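DTDP-4-dehydrorhamnose reductase (Sulfolobus tokodaii, PDB 2GGS) probably catalyses the NADPH-dependent reduction of dTDP-4-dehydrorhamnose to dTDP-L-rhamnose, and holds NADPH in its Rossmann-fold domain. Local coordinates at residues 109-120 with 204-214. Numbering follows the deposited sequence.
Sequences YVFDGEKGNYKE and IIHVAGERISR
Ile204 and Glu120 open a contact that closes one margin of the Rossmann fold: strand 203-206 is an outermost strand of the parallel sheet, and the loop following strand 101-107 covers the side of it that no further strand pairs with. The methyl CG2 of the branched Ile204 rests against the aliphatic CG of Glu120, non-polar against non-polar. The bend at chi2 (81°) carries the Glu120 carboxylate on along the strand from Ile204 toward His206, OE2 passing 3.6 Å from Ile205 CA. On the outer side of this edge strand no further strand takes the N-H of His206, and the acid supplies the acceptor: His206 N donates to Glu120 OE2 over 2.9 Å, nearly straight at 163°. A water lies 2.7 Å from both Glu120 OE2 and His206 O. An alanine in place of Glu120 would probably leave His206 N without this acceptor and the water without one of its mates.

The imidazole of His206 offers both a face and two polar edge atoms. Glu120 CA lies over one face in a CH-pi contact, 4.0 Å from the centroid, and the carboxylate stacks against the ring with planes 22° apart. ND1 makes a weak bond to Tyr118 O at 2.8 Å, while NE2 is paired with Arg150 of the neighbouring strand 147-151. Farther on, the long, extended Arg211 can span to a salt bridge with Asp247 while its CD methylene meets the Asn117 amide, ND2 at 3.8 Å. At the start of helix 214-224, Arg214 is long enough to bring its guanidinium to the phenol end of Tyr109, near the bound NADPH: NH2 lies 3.0 Å from Tyr109 OH, close to the plane of the phenol ring.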
# COMPACT_ATOMS: atom_id res chain seq x y z
N TYR A 109 8.47 -2.82 2.72
CA TYR A 109 9.29 -3.97 2.32
C TYR A 109 10.42 -3.61 1.34
O TYR A 109 11.19 -4.47 0.94
CB TYR A 109 8.43 -5.13 1.74
CG TYR A 109 7.68 -5.91 2.79
CD1 TYR A 109 7.47 -5.38 4.10
CD2 TYR A 109 7.19 -7.20 2.52
CE1 TYR A 109 6.79 -6.12 5.08
CE2 TYR A 109 6.48 -7.93 3.50
CZ TYR A 109 6.29 -7.38 4.77
OH TYR A 109 5.60 -8.07 5.76
N VAL A 110 10.54 -2.34 0.95
CA VAL A 110 11.80 -1.95 0.27
C VAL A 110 13.00 -1.94 1.22
O VAL A 110 14.12 -1.88 0.74
CB VAL A 110 11.75 -0.58 -0.47
CG1 VAL A 110 10.57 -0.51 -1.49
CG2 VAL A 110 11.73 0.61 0.53
N PHE A 111 12.77 -1.98 2.55
CA PHE A 111 13.90 -1.98 3.53
C PHE A 111 14.24 -3.39 4.02
O PHE A 111 13.39 -4.29 3.99
CB PHE A 111 13.54 -1.07 4.72
CG PHE A 111 13.32 0.36 4.32
CD1 PHE A 111 14.41 1.17 3.98
CD2 PHE A 111 12.03 0.90 4.26
CE1 PHE A 111 14.21 2.51 3.58
CE2 PHE A 111 11.81 2.24 3.91
CZ PHE A 111 12.90 3.05 3.55
N ASP A 112 15.49 -3.57 4.49
CA ASP A 112 15.94 -4.92 4.82
C ASP A 112 15.44 -5.39 6.19
O ASP A 112 15.45 -6.58 6.49
CB ASP A 112 17.46 -5.13 4.63
CG ASP A 112 18.30 -4.26 5.51
OD1 ASP A 112 17.82 -3.84 6.57
OD2 ASP A 112 19.50 -4.06 5.17
N GLY A 113 14.94 -4.45 6.97
CA GLY A 113 14.34 -4.75 8.27
C GLY A 113 15.29 -5.00 9.43
O GLY A 113 14.85 -5.43 10.49
N GLU A 114 16.56 -4.70 9.24
CA GLU A 114 17.56 -4.87 10.31
C GLU A 114 17.62 -3.68 11.26
O GLU A 114 18.19 -3.79 12.36
CB GLU A 114 18.93 -5.26 9.71
CG GLU A 114 18.88 -6.69 9.11
CD GLU A 114 18.58 -7.79 10.17
OE1 GLU A 114 17.43 -8.31 10.29
OE2 GLU A 114 19.51 -8.12 10.95
N LYS A 115 17.01 -2.56 10.87
CA LYS A 115 17.04 -1.35 11.71
C LYS A 115 15.68 -0.91 12.28
O LYS A 115 15.58 -0.52 13.45
CB LYS A 115 17.69 -0.19 10.96
CG LYS A 115 17.81 1.14 11.75
CD LYS A 115 18.46 2.21 10.91
CE LYS A 115 17.50 2.83 9.89
NZ LYS A 115 16.36 3.48 10.59
N GLY A 116 14.63 -0.92 11.45
CA GLY A 116 13.34 -0.38 11.86
C GLY A 116 13.31 1.13 11.85
O GLY A 116 14.35 1.80 11.59
N ASN A 117 12.12 1.67 12.12
CA ASN A 117 11.92 3.10 12.21
C ASN A 117 12.53 3.83 11.03
O ASN A 117 13.30 4.76 11.17
CB ASN A 117 12.49 3.55 13.58
CG ASN A 117 11.75 2.88 14.74
OD1 ASN A 117 12.34 2.13 15.56
ND2 ASN A 117 10.44 3.11 14.78
N TYR A 118 12.21 3.38 9.81
CA TYR A 118 12.87 3.94 8.62
C TYR A 118 12.35 5.30 8.24
O TYR A 118 11.13 5.51 8.19
CB TYR A 118 12.72 3.00 7.43
CG TYR A 118 13.52 1.72 7.61
CD1 TYR A 118 14.89 1.71 7.34
CD2 TYR A 118 12.92 0.54 8.09
CE1 TYR A 118 15.64 0.55 7.52
CE2 TYR A 118 13.65 -0.61 8.26
CZ TYR A 118 15.01 -0.60 7.98
OH TYR A 118 15.77 -1.72 8.15
N LYS A 119 13.27 6.25 7.99
CA LYS A 119 12.91 7.58 7.52
C LYS A 119 13.07 7.65 6.00
O LYS A 119 13.64 6.74 5.41
CB LYS A 119 13.70 8.68 8.24
CG LYS A 119 15.17 8.50 8.25
CD LYS A 119 15.85 9.62 9.14
CE LYS A 119 15.43 9.57 10.61
NZ LYS A 119 16.11 8.45 11.40
N GLU A 120 12.55 8.73 5.40
CA GLU A 120 12.50 8.84 3.93
C GLU A 120 13.83 8.62 3.23
O GLU A 120 13.89 7.97 2.18
CB GLU A 120 11.87 10.15 3.47
CG GLU A 120 10.36 10.26 3.74
CD GLU A 120 9.96 10.67 5.19
OE1 GLU A 120 10.85 10.75 6.09
OE2 GLU A 120 8.77 10.85 5.44
N ILE A 204 9.64 12.16 -1.42
CA ILE A 204 9.22 10.91 -0.78
C ILE A 204 8.62 11.26 0.58
O ILE A 204 9.06 12.20 1.22
CB ILE A 204 10.41 9.95 -0.59
CG1 ILE A 204 11.12 9.73 -1.93
CG2 ILE A 204 9.93 8.61 0.00
CD1 ILE A 204 12.37 8.92 -1.83
N ILE A 205 7.57 10.55 0.99
CA ILE A 205 6.96 10.78 2.31
C ILE A 205 6.49 9.45 2.87
O ILE A 205 5.96 8.64 2.12
CB ILE A 205 5.83 11.86 2.30
CG1 ILE A 205 5.35 12.26 3.71
CG2 ILE A 205 4.60 11.38 1.49
CD1 ILE A 205 4.37 13.46 3.69
N HIS A 206 6.75 9.22 4.15
CA HIS A 206 6.26 8.02 4.84
C HIS A 206 4.95 8.30 5.52
O HIS A 206 4.85 9.25 6.33
CB HIS A 206 7.26 7.51 5.89
CG HIS A 206 8.48 6.91 5.29
ND1 HIS A 206 9.53 6.44 6.04
CD2 HIS A 206 8.83 6.71 3.99
CE1 HIS A 206 10.47 5.96 5.23
NE2 HIS A 206 10.05 6.08 3.98
N VAL A 207 3.93 7.50 5.23
CA VAL A 207 2.64 7.63 5.91
C VAL A 207 2.21 6.22 6.36
O VAL A 207 1.70 5.44 5.57
CB VAL A 207 1.54 8.28 5.01
CG1 VAL A 207 0.26 8.47 5.79
CG2 VAL A 207 1.98 9.62 4.41
N ALA A 208 2.44 5.88 7.64
CA ALA A 208 2.06 4.58 8.18
C ALA A 208 1.72 4.66 9.67
O ALA A 208 1.69 5.77 10.23
CB ALA A 208 3.15 3.55 7.93
N GLY A 209 1.46 3.51 10.28
CA GLY A 209 0.93 3.45 11.64
C GLY A 209 2.02 3.47 12.69
O GLY A 209 3.15 3.76 12.41
N GLU A 210 1.66 3.17 13.93
CA GLU A 210 2.64 3.07 15.02
C GLU A 210 3.33 1.71 14.94
O GLU A 210 2.71 0.70 14.55
CB GLU A 210 1.92 3.21 16.37
CG GLU A 210 1.20 4.52 16.57
CD GLU A 210 2.04 5.52 17.36
OE1 GLU A 210 1.58 6.66 17.52
OE2 GLU A 210 3.16 5.16 17.79
N ARG A 211 4.62 1.68 15.29
CA ARG A 211 5.38 0.43 15.31
C ARG A 211 4.75 -0.59 16.28
O ARG A 211 4.50 -0.26 17.44
CB ARG A 211 6.82 0.70 15.73
CG ARG A 211 7.70 -0.58 15.91
CD ARG A 211 9.14 -0.12 16.27
NE ARG A 211 10.09 -1.22 16.42
CZ ARG A 211 10.26 -1.94 17.52
NH1 ARG A 211 9.55 -1.69 18.61
NH2 ARG A 211 11.18 -2.91 17.54
N ILE A 212 4.50 -1.81 15.81
CA ILE A 212 3.92 -2.86 16.64
C ILE A 212 4.37 -4.22 16.13
O ILE A 212 4.67 -4.38 14.95
CB ILE A 212 2.34 -2.76 16.64
CG1 ILE A 212 1.70 -3.54 17.80
CG2 ILE A 212 1.77 -3.23 15.27
CD1 ILE A 212 0.16 -3.36 17.90
N SER A 213 4.45 -5.19 17.04
CA SER A 213 4.79 -6.55 16.64
C SER A 213 3.53 -7.26 16.15
O SER A 213 2.40 -6.93 16.56
CB SER A 213 5.46 -7.31 17.82
OG SER A 213 4.51 -7.66 18.82
N ARG A 214 3.69 -8.27 15.29
CA ARG A 214 2.51 -9.02 14.87
C ARG A 214 1.84 -9.71 16.05
O ARG A 214 0.61 -9.81 16.10
CB ARG A 214 2.91 -10.09 13.84
CG ARG A 214 2.98 -9.56 12.40
CD ARG A 214 4.26 -8.91 12.08
NE ARG A 214 4.40 -8.65 10.63
CZ ARG A 214 5.38 -7.93 10.10
NH1 ARG A 214 6.31 -7.36 10.87
NH2 ARG A 214 5.43 -7.76 8.78
O HOH W 1 6.71 10.97 7.24